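Local coordinates for protein rifin (Plasmodium falciparum, PDB 7JZK) that is a variant surface antigen of the malaria parasite whose V2 domain, modelled here, is recognised by the LAIR1 insert of an antibody and probably targets the receptor LAIR1, at residues M12-G15 against A16-G19. Sequence-based numbering, arbitrary orientation.
Sequences MIEG and AAQG
The first two turns of the long helix 13-39, at the N-terminal end of the modelled V2 domain, are wound by four consecutive i to i+4 backbone bonds. Ala16 N donates to Met12 O and Ala17 N to Ile13 O, both at 3.2 Å, the second of them noticeably bent at 139°. Gln18 N reaches Glu14 O at 3.0 Å with a straighter N-H, yet it stands above the plane of that carbonyl and not on a lone pair. Gly19 N closes the set on Gly15 O at 2.7 Å.

Among the side chains, Gln18 does most of the touching. Its CG sits between its own backbone N and carbonyl carbon (chi1 66°), and a further bend at chi2 folds the amide back along the helix toward the preceding turn. There NE2 lies 3.2 Å from Gly15 CA, where glycine presents no side chain to the amide. The Glu14 and Gln18 side chains cross at about a right angle, with the carboxylate and amide planes 78° apart.

Most residues of this helix end are exposed. Across the two turns the hydrogen bonding is all main-chain: Gln18 OE1 lies 3.5 Å from Glu14 O and 4.0 Å from Glu14 OE1, and as an acceptor it has no proton to offer either, which leaves these two side chains meeting by contact alone.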
# COMPACT_ATOMS: atom_id res chain seq x y z
N MET B 12 -43.44 21.03 -13.29
CA MET B 12 -43.72 20.40 -12.00
C MET B 12 -43.04 19.04 -11.85
O MET B 12 -42.12 18.92 -11.06
CB MET B 12 -45.22 20.23 -11.81
CG MET B 12 -45.61 19.52 -10.50
SD MET B 12 -45.52 20.56 -9.03
CE MET B 12 -45.98 19.40 -7.74
N ILE B 13 -43.49 18.03 -12.62
CA ILE B 13 -42.97 16.67 -12.47
C ILE B 13 -41.49 16.61 -12.84
O ILE B 13 -40.70 15.95 -12.16
CB ILE B 13 -43.78 15.68 -13.33
CG1 ILE B 13 -45.27 15.77 -13.03
CG2 ILE B 13 -43.27 14.23 -13.14
CD1 ILE B 13 -46.14 15.29 -14.24
N GLU B 14 -41.09 17.31 -13.90
CA GLU B 14 -39.69 17.28 -14.28
C GLU B 14 -38.80 18.22 -13.48
O GLU B 14 -37.58 18.14 -13.65
CB GLU B 14 -39.51 17.56 -15.78
CG GLU B 14 -38.83 16.42 -16.53
CD GLU B 14 -37.37 16.71 -16.84
OE1 GLU B 14 -36.97 17.89 -16.92
OE2 GLU B 14 -36.61 15.73 -17.00
N GLY B 15 -39.33 19.10 -12.64
CA GLY B 15 -38.49 19.77 -11.68
C GLY B 15 -38.23 18.92 -10.45
O GLY B 15 -37.13 18.98 -9.88
N ALA B 16 -39.20 18.09 -10.05
CA ALA B 16 -38.89 17.13 -9.01
C ALA B 16 -37.80 16.20 -9.50
O ALA B 16 -36.93 15.79 -8.72
CB ALA B 16 -40.15 16.34 -8.64
N ALA B 17 -37.77 15.98 -10.81
CA ALA B 17 -36.75 15.14 -11.41
C ALA B 17 -35.39 15.84 -11.40
O ALA B 17 -34.40 15.27 -10.91
CB ALA B 17 -37.16 14.76 -12.83
N GLN B 18 -35.32 17.07 -11.91
CA GLN B 18 -34.06 17.80 -11.88
C GLN B 18 -33.62 18.09 -10.45
O GLN B 18 -32.42 18.13 -10.17
CB GLN B 18 -34.13 19.08 -12.73
CG GLN B 18 -35.07 20.16 -12.23
CD GLN B 18 -35.69 20.93 -13.39
OE1 GLN B 18 -35.36 20.67 -14.55
NE2 GLN B 18 -36.59 21.87 -13.09
N GLY B 19 -34.57 18.30 -9.54
CA GLY B 19 -34.20 18.48 -8.15
C GLY B 19 -33.57 17.23 -7.55
O GLY B 19 -32.61 17.31 -6.79